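PDB 3EGL: DegV family protein from Corynebacterium glutamicum, which binds long-chain fatty acids such as palmitate and may play a role in lipid transport or fatty acid metabolism. Local coordinates for residues 52-57 and 87-92. Residues are numbered along the deposited sequence; the frame is centred on the assembly and turned at random.
Sequences ASYARQ and AVFDDD
Phe89, in the loop that follows helix 78-86, reaches Tyr54 and Ala55 on helix 47-60; the nearest CA atoms, those of Ala55 and Phe89, are 8.1 Å apart. No hydrogen bond links the segments; the aromatic ring alone bridges the gap. With CG anti to its carbonyl carbon (chi1 -55°), Phe89 sends the far end of the ring at the helix, where it meets two consecutive residues. On one flank CE1 lies 3.6 Å from Ala55 CB, while on the other CE2 sits 3.7 Å from Tyr54 CB, near the plane of the tyrosine ring and at its edge. Between them CZ comes within 3.6 Å of Ala55 N, an oblique van der Waals contact. Val88 partly covers one face of the phenylalanine, its CG1 3.5 Å off the ring plane and nearer the perimeter than the centre. The phenol of Tyr54 runs on into the buried interior, touching Ile9, Ala68, Ala82 and Ala85, and its OH hydrogen-bonds to His70. In this alpha-beta-alpha sandwich, about 14 Å from the bound palmitic acid at the Tyr54 side chain, helix 47-60 thus packs against the loop leading to edge strand 94-97, and through Tyr54 against helix 78-86 and strands 7-11 and 66-69.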
loop_
_atom_site.group_PDB
_atom_site.type_symbol
_atom_site.label_atom_id
_atom_site.label_comp_id
_atom_site.label_asym_id
_atom_site.label_seq_id
_atom_site.Cartn_x
_atom_site.Cartn_y
_atom_site.Cartn_z
ATOM N N ALA A 52 -21.932 -1.951 1.446
ATOM C CA ALA A 52 -22.209 -2.685 2.675
ATOM C C ALA A 52 -21.164 -2.362 3.719
ATOM O O ALA A 52 -21.476 -2.072 4.874
ATOM C CB ALA A 52 -22.247 -4.190 2.411
ATOM N N SER A 53 -19.924 -2.359 3.301
ATOM C CA SER A 53 -18.866 -2.185 4.220
ATOM C C SER A 53 -18.887 -0.751 4.833
ATOM O O SER A 53 -18.717 -0.571 6.056
ATOM C CB SER A 53 -17.601 -2.428 3.453
ATOM O OG SER A 53 -16.556 -2.439 4.352
ATOM N N TYR A 54 -19.148 0.245 3.984
ATOM C CA TYR A 54 -19.183 1.655 4.407
ATOM C C TYR A 54 -20.404 1.942 5.295
ATOM O O TYR A 54 -20.315 2.710 6.264
ATOM C CB TYR A 54 -19.227 2.595 3.178
ATOM C CG TYR A 54 -17.993 2.559 2.259
ATOM C CD1 TYR A 54 -16.795 1.995 2.690
ATOM C CD2 TYR A 54 -18.034 3.154 0.980
ATOM C CE1 TYR A 54 -15.664 1.976 1.869
ATOM C CE2 TYR A 54 -16.925 3.179 0.148
ATOM C CZ TYR A 54 -15.745 2.583 0.599
ATOM O OH TYR A 54 -14.658 2.556 -0.206
ATOM N N ALA A 55 -21.551 1.353 4.939
ATOM C CA ALA A 55 -22.772 1.609 5.682
ATOM C C ALA A 55 -22.563 1.040 7.058
ATOM O O ALA A 55 -22.978 1.630 8.044
ATOM C CB ALA A 55 -23.964 0.943 5.027
ATOM N N ARG A 56 -21.917 -0.121 7.122
ATOM C CA ARG A 56 -21.708 -0.744 8.417
ATOM C C ARG A 56 -20.765 0.093 9.342
ATOM O O ARG A 56 -21.033 0.259 10.562
ATOM C CB ARG A 56 -21.365 -2.230 8.264
ATOM C CG ARG A 56 -20.354 -2.678 9.223
ATOM C CD ARG A 56 -20.371 -4.168 9.612
ATOM N NE ARG A 56 -21.048 -5.140 8.748
ATOM C CZ ARG A 56 -21.980 -5.980 9.213
ATOM N NH1 ARG A 56 -22.350 -5.950 10.500
ATOM N NH2 ARG A 56 -22.544 -6.852 8.404
ATOM N N GLN A 57 -19.739 0.698 8.757
ATOM C CA GLN A 57 -18.863 1.586 9.534
ATOM C C GLN A 57 -19.541 2.923 9.908
ATOM O O GLN A 57 -19.303 3.441 10.996
ATOM C CB GLN A 57 -17.493 1.801 8.854
ATOM C CG GLN A 57 -16.574 0.541 8.818
ATOM C CD GLN A 57 -16.681 -0.279 10.094
ATOM O OE1 GLN A 57 -16.991 -1.455 10.042
ATOM N NE2 GLN A 57 -16.485 0.354 11.242
ATOM N N ALA A 87 -21.127 7.467 -3.260
ATOM C CA ALA A 87 -22.151 8.374 -3.740
ATOM C C ALA A 87 -23.533 7.906 -3.286
ATOM O O ALA A 87 -24.550 8.535 -3.582
ATOM C CB ALA A 87 -22.085 8.481 -5.249
ATOM N N VAL A 88 -23.590 6.781 -2.599
ATOM C CA VAL A 88 -24.876 6.267 -2.186
ATOM C C VAL A 88 -25.265 6.898 -0.813
ATOM O O VAL A 88 -26.414 6.866 -0.418
ATOM C CB VAL A 88 -24.860 4.697 -2.204
ATOM C CG1 VAL A 88 -24.842 4.123 -0.815
ATOM C CG2 VAL A 88 -26.060 4.189 -2.856
ATOM N N PHE A 89 -24.309 7.501 -0.116
ATOM C CA PHE A 89 -24.573 8.104 1.192
ATOM C C PHE A 89 -24.742 9.608 1.044
ATOM O O PHE A 89 -24.478 10.150 0.005
ATOM C CB PHE A 89 -23.466 7.719 2.185
ATOM C CG PHE A 89 -23.287 6.246 2.297
ATOM C CD1 PHE A 89 -24.141 5.486 3.106
ATOM C CD2 PHE A 89 -22.340 5.583 1.511
ATOM C CE1 PHE A 89 -24.027 4.044 3.162
ATOM C CE2 PHE A 89 -22.211 4.145 1.546
ATOM C CZ PHE A 89 -23.052 3.380 2.373
ATOM N N ASP A 90 -25.229 10.283 2.066
ATOM C CA ASP A 90 -25.280 11.752 2.048
ATOM C C ASP A 90 -23.935 12.354 1.752
ATOM O O ASP A 90 -22.903 11.816 2.157
ATOM C CB ASP A 90 -25.725 12.289 3.399
ATOM C CG ASP A 90 -27.108 11.816 3.776
ATOM O OD1 ASP A 90 -27.869 11.419 2.872
ATOM O OD2 ASP A 90 -27.434 11.831 4.980
ATOM N N ASP A 91 -23.951 13.475 1.034
ATOM C CA ASP A 91 -22.742 14.236 0.736
ATOM C C ASP A 91 -21.684 14.189 1.844
ATOM O O ASP A 91 -21.922 14.514 3.031
ATOM C CB ASP A 91 -23.096 15.699 0.415
ATOM C CG ASP A 91 -22.022 16.374 -0.452
ATOM O OD1 ASP A 91 -21.867 15.938 -1.644
ATOM O OD2 ASP A 91 -21.337 17.308 0.072
ATOM N N ASP A 92 -20.524 13.728 1.423
ATOM C CA ASP A 92 -19.342 13.639 2.250
ATOM C C ASP A 92 -19.453 12.855 3.571
ATOM O O ASP A 92 -18.712 13.124 4.511
ATOM C CB ASP A 92 -18.724 15.033 2.470
ATOM C CG ASP A 92 -17.182 14.969 2.710
ATOM O OD1 ASP A 92 -16.459 14.101 2.084
ATOM O OD2 ASP A 92 -16.721 15.799 3.543
#